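PDB 4BG2: PatF from Prochloron didemni, which probably belongs to the prenyltransferase-like proteins of patellamide (cyanobactin) biosynthesis, though its own catalytic role remains unestablished. Local coordinates for residues A[18-26]-A[265-275]. Residues are numbered along the deposited sequence; the frame is centred on the assembly and turned at random.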
loop_
_atom_site.group_PDB
_atom_site.type_symbol
_atom_site.label_atom_id
_atom_site.label_comp_id
_atom_site.label_asym_id
_atom_site.label_seq_id
_atom_site.Cartn_x
_atom_site.Cartn_y
_atom_site.Cartn_z
ATOM N N PHE A 18 -14.849 7.419 -5.309
ATOM C CA PHE A 18 -13.635 7.599 -4.489
ATOM C C PHE A 18 -12.426 7.969 -5.337
ATOM O O PHE A 18 -11.697 8.910 -5.028
ATOM C CB PHE A 18 -13.286 6.340 -3.682
ATOM C CG PHE A 18 -14.361 5.917 -2.726
ATOM C CD1 PHE A 18 -15.227 6.839 -2.179
ATOM C CD2 PHE A 18 -14.505 4.584 -2.380
ATOM C CE1 PHE A 18 -16.221 6.443 -1.305
ATOM C CE2 PHE A 18 -15.481 4.184 -1.494
ATOM C CZ PHE A 18 -16.344 5.119 -0.955
ATOM N N VAL A 19 -12.205 7.186 -6.396
ATOM C CA VAL A 19 -11.045 7.389 -7.245
ATOM C C VAL A 19 -11.152 8.762 -7.941
ATOM O O VAL A 19 -10.180 9.517 -7.984
ATOM C CB VAL A 19 -10.910 6.238 -8.260
ATOM C CG1 VAL A 19 -9.932 6.595 -9.343
ATOM C CG2 VAL A 19 -10.509 4.946 -7.562
ATOM N N ARG A 20 -12.323 9.094 -8.452
ATOM C CA ARG A 20 -12.531 10.392 -9.137
ATOM C C ARG A 20 -12.415 11.596 -8.178
ATOM O O ARG A 20 -11.741 12.567 -8.476
ATOM C CB ARG A 20 -13.878 10.425 -9.836
ATOM C CG ARG A 20 -13.982 9.470 -11.025
ATOM C CD ARG A 20 -13.276 10.006 -12.266
ATOM N NE ARG A 20 -13.161 8.994 -13.325
ATOM C CZ ARG A 20 -14.171 8.593 -14.098
ATOM N NH1 ARG A 20 -15.395 9.092 -13.936
ATOM N NH2 ARG A 20 -13.964 7.674 -15.033
ATOM N N THR A 21 -13.041 11.499 -7.017
ATOM C CA THR A 21 -12.955 12.563 -6.015
ATOM C C THR A 21 -11.517 12.856 -5.608
ATOM O O THR A 21 -11.134 14.004 -5.441
ATOM C CB THR A 21 -13.788 12.207 -4.794
ATOM O OG1 THR A 21 -15.132 11.988 -5.229
ATOM C CG2 THR A 21 -13.756 13.337 -3.746
ATOM N N HIS A 22 -10.696 11.818 -5.527
ATOM C CA HIS A 22 -9.280 11.998 -5.224
ATOM C C HIS A 22 -8.526 12.754 -6.334
ATOM O O HIS A 22 -7.722 13.672 -6.051
ATOM C CB HIS A 22 -8.649 10.635 -5.004
ATOM C CG HIS A 22 -7.210 10.683 -4.618
ATOM N ND1 HIS A 22 -6.798 10.938 -3.328
ATOM C CD2 HIS A 22 -6.085 10.497 -5.343
ATOM C CE1 HIS A 22 -5.479 10.901 -3.274
ATOM N NE2 HIS A 22 -5.021 10.639 -4.484
ATOM N N GLN A 23 -8.764 12.355 -7.587
ATOM C CA GLN A 23 -8.190 13.064 -8.730
ATOM C C GLN A 23 -8.585 14.544 -8.713
ATOM O O GLN A 23 -7.743 15.409 -8.964
ATOM C CB GLN A 23 -8.665 12.462 -10.058
ATOM C CG GLN A 23 -8.092 11.085 -10.342
ATOM C CD GLN A 23 -8.817 10.372 -11.477
ATOM O OE1 GLN A 23 -9.353 11.008 -12.398
ATOM N NE2 GLN A 23 -8.853 9.033 -11.404
ATOM N N GLU A 24 -9.861 14.824 -8.449
ATOM C CA GLU A 24 -10.337 16.204 -8.441
ATOM C C GLU A 24 -9.624 16.998 -7.352
ATOM O O GLU A 24 -9.085 18.056 -7.607
ATOM C CB GLU A 24 -11.849 16.277 -8.185
ATOM C CG GLU A 24 -12.723 15.605 -9.237
ATOM C CD GLU A 24 -14.214 15.751 -8.951
ATOM O OE1 GLU A 24 -14.612 15.824 -7.756
ATOM O OE2 GLU A 24 -14.989 15.806 -9.931
ATOM N N ALA A 25 -9.632 16.467 -6.139
ATOM C CA ALA A 25 -9.061 17.155 -4.981
ATOM C C ALA A 25 -7.566 17.489 -5.106
ATOM O O ALA A 25 -7.121 18.530 -4.636
ATOM C CB ALA A 25 -9.302 16.336 -3.728
ATOM N N PHE A 26 -6.798 16.624 -5.758
ATOM C CA PHE A 26 -5.344 16.789 -5.814
ATOM C C PHE A 26 -4.798 17.064 -7.201
ATOM O O PHE A 26 -3.622 16.848 -7.444
ATOM C CB PHE A 26 -4.685 15.575 -5.156
ATOM C CG PHE A 26 -5.109 15.417 -3.755
ATOM C CD1 PHE A 26 -4.734 16.385 -2.831
ATOM C CD2 PHE A 26 -5.970 14.423 -3.379
ATOM C CE1 PHE A 26 -5.164 16.307 -1.525
ATOM C CE2 PHE A 26 -6.394 14.317 -2.069
ATOM C CZ PHE A 26 -6.002 15.278 -1.141
ATOM N N LYS A 265 -3.139 20.311 3.830
ATOM C CA LYS A 265 -4.180 20.246 2.805
ATOM C C LYS A 265 -4.773 18.842 2.693
ATOM O O LYS A 265 -6.000 18.677 2.633
ATOM C CB LYS A 265 -3.641 20.685 1.456
ATOM C CG LYS A 265 -4.560 20.316 0.294
ATOM C CD LYS A 265 -4.082 20.953 -0.997
ATOM C CE LYS A 265 -4.948 20.531 -2.169
ATOM N NZ LYS A 265 -4.776 21.518 -3.268
ATOM N N ILE A 266 -3.910 17.826 2.672
ATOM C CA ILE A 266 -4.394 16.449 2.618
ATOM C C ILE A 266 -5.205 16.141 3.867
ATOM O O ILE A 266 -6.258 15.491 3.790
ATOM C CB ILE A 266 -3.248 15.415 2.492
ATOM C CG1 ILE A 266 -2.467 15.622 1.200
ATOM C CG2 ILE A 266 -3.792 13.991 2.531
ATOM C CD1 ILE A 266 -1.038 15.118 1.269
ATOM N N TYR A 267 -4.717 16.607 5.017
ATOM C CA TYR A 267 -5.395 16.348 6.274
ATOM C C TYR A 267 -6.795 16.938 6.302
ATOM O O TYR A 267 -7.750 16.274 6.690
ATOM C CB TYR A 267 -4.582 16.909 7.442
ATOM C CG TYR A 267 -5.316 16.779 8.740
ATOM C CD1 TYR A 267 -5.506 15.530 9.322
ATOM C CD2 TYR A 267 -5.847 17.890 9.369
ATOM C CE1 TYR A 267 -6.191 15.402 10.517
ATOM C CE2 TYR A 267 -6.545 17.771 10.558
ATOM C CZ TYR A 267 -6.708 16.524 11.123
ATOM O OH TYR A 267 -7.380 16.384 12.300
ATOM N N ASN A 268 -6.896 18.194 5.888
ATOM C CA ASN A 268 -8.177 18.913 5.811
ATOM C C ASN A 268 -9.139 18.245 4.862
ATOM O O ASN A 268 -10.327 18.087 5.160
ATOM C CB ASN A 268 -7.935 20.337 5.328
ATOM C CG ASN A 268 -7.267 21.197 6.376
ATOM O OD1 ASN A 268 -7.304 20.905 7.569
ATOM N ND2 ASN A 268 -6.652 22.262 5.927
ATOM N N PHE A 269 -8.621 17.849 3.704
ATOM C CA PHE A 269 -9.449 17.142 2.746
ATOM C C PHE A 269 -10.030 15.882 3.384
ATOM O O PHE A 269 -11.225 15.619 3.268
ATOM C CB PHE A 269 -8.656 16.797 1.497
ATOM C CG PHE A 269 -9.355 15.814 0.613
ATOM C CD1 PHE A 269 -10.369 16.227 -0.237
ATOM C CD2 PHE A 269 -9.030 14.468 0.667
ATOM C CE1 PHE A 269 -11.030 15.319 -1.039
ATOM C CE2 PHE A 269 -9.689 13.555 -0.135
ATOM C CZ PHE A 269 -10.684 13.981 -0.993
ATOM N N CYS A 270 -9.188 15.121 4.082
ATOM C CA CYS A 270 -9.635 13.880 4.723
ATOM C C CYS A 270 -10.752 14.069 5.745
ATOM O O CYS A 270 -11.702 13.262 5.756
ATOM C CB CYS A 270 -8.474 13.152 5.386
ATOM S SG CYS A 270 -7.488 12.234 4.205
ATOM N N GLN A 271 -10.647 15.130 6.568
ATOM C CA GLN A 271 -11.612 15.393 7.641
ATOM C C GLN A 271 -12.977 15.820 7.120
ATOM O O GLN A 271 -13.974 15.664 7.819
ATOM C CB GLN A 271 -11.087 16.407 8.716
ATOM C CG GLN A 271 -10.946 17.898 8.309
ATOM C CD GLN A 271 -10.510 18.842 9.448
ATOM O OE1 GLN A 271 -9.631 19.704 9.272
ATOM N NE2 GLN A 271 -11.125 18.689 10.611
ATOM N N SER A 272 -13.031 16.344 5.902
ATOM C CA SER A 272 -14.297 16.698 5.280
ATOM C C SER A 272 -14.916 15.548 4.473
ATOM O O SER A 272 -16.070 15.641 4.066
ATOM C CB SER A 272 -14.101 17.893 4.359
ATOM O OG SER A 272 -13.110 17.618 3.396
ATOM N N GLN A 273 -14.161 14.479 4.218
ATOM C CA GLN A 273 -14.688 13.355 3.415
ATOM C C GLN A 273 -15.349 12.272 4.261
ATOM O O GLN A 273 -14.845 11.898 5.302
ATOM C CB GLN A 273 -13.579 12.706 2.591
ATOM C CG GLN A 273 -13.037 13.539 1.451
ATOM C CD GLN A 273 -14.124 14.002 0.518
ATOM O OE1 GLN A 273 -14.588 13.250 -0.338
ATOM N NE2 GLN A 273 -14.559 15.243 0.691
ATOM N N GLY A 274 -16.458 11.730 3.775
ATOM C CA GLY A 274 -17.107 10.599 4.421
ATOM C C GLY A 274 -16.448 9.303 3.998
ATOM O O GLY A 274 -15.569 9.282 3.124
ATOM N N CYS A 275 -16.860 8.213 4.627
ATOM C CA CYS A 275 -16.525 6.867 4.163
ATOM C C CYS A 275 -15.119 6.397 4.480
ATOM O O CYS A 275 -14.774 5.276 4.139
ATOM C CB CYS A 275 -16.819 6.728 2.659
ATOM S SG CYS A 275 -18.539 7.178 2.306
#
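Phe26 and Phe269 meet edge to face, the edge of Phe26 turned to the face of Phe269. The ring centroids lie 5.0 Å apart with the planes at 73°. Phe26 CZ comes 3.6 Å from Phe269 CD2. The Phe269 ring is engaged on several sides: Gln273 CG lies over the opposite face, displaced toward the rim, Thr21 CG2 sits at the edge near the ring plane, and Ala25 CB approaches obliquely, 3.4 Å from Phe269 CE1. With CG anti to the backbone N (chi1 167°), Phe269 points into the interface between the helical segments 18-25 and 265-272, whose axes come within 12.1 Å and run roughly antiparallel (142°). Replacing Phe269 by alanine is likely to leave the Phe26 edge without its aromatic partner and Ala25 CB and Gln273 CG without the ring they pack on.

Beyond this centre, Phe26 CE1 packs 3.9 Å from Ile266 CG1, and Phe18 CZ lies 4.0 Å from Cys275 CB. Gln273, bent at chi2, brings OE1 to 3.5 Å from Thr21 CG2, while Thr21 OG1 is hydrogen-bonded to Gln17 NE2. No hydrogen bond joins the two segments, so apolar contacts dominate the junction.

His22, one face of which receives Phe26 CD2, hydrogen-bonds through ND1 to Tyr300 OH on strand 295-303, and the Cys275-Cys306 disulfide joins segment 265-275 to the chain just past that strand. Phe26 and Ile266 touch strand 48-57, and Ile266 also reaches 295-303; the pair thus packs on the first and last strands of the ten-stranded antiparallel barrel, where it closes, consistent with the helix-wrapped ABBA prenyltransferase fold.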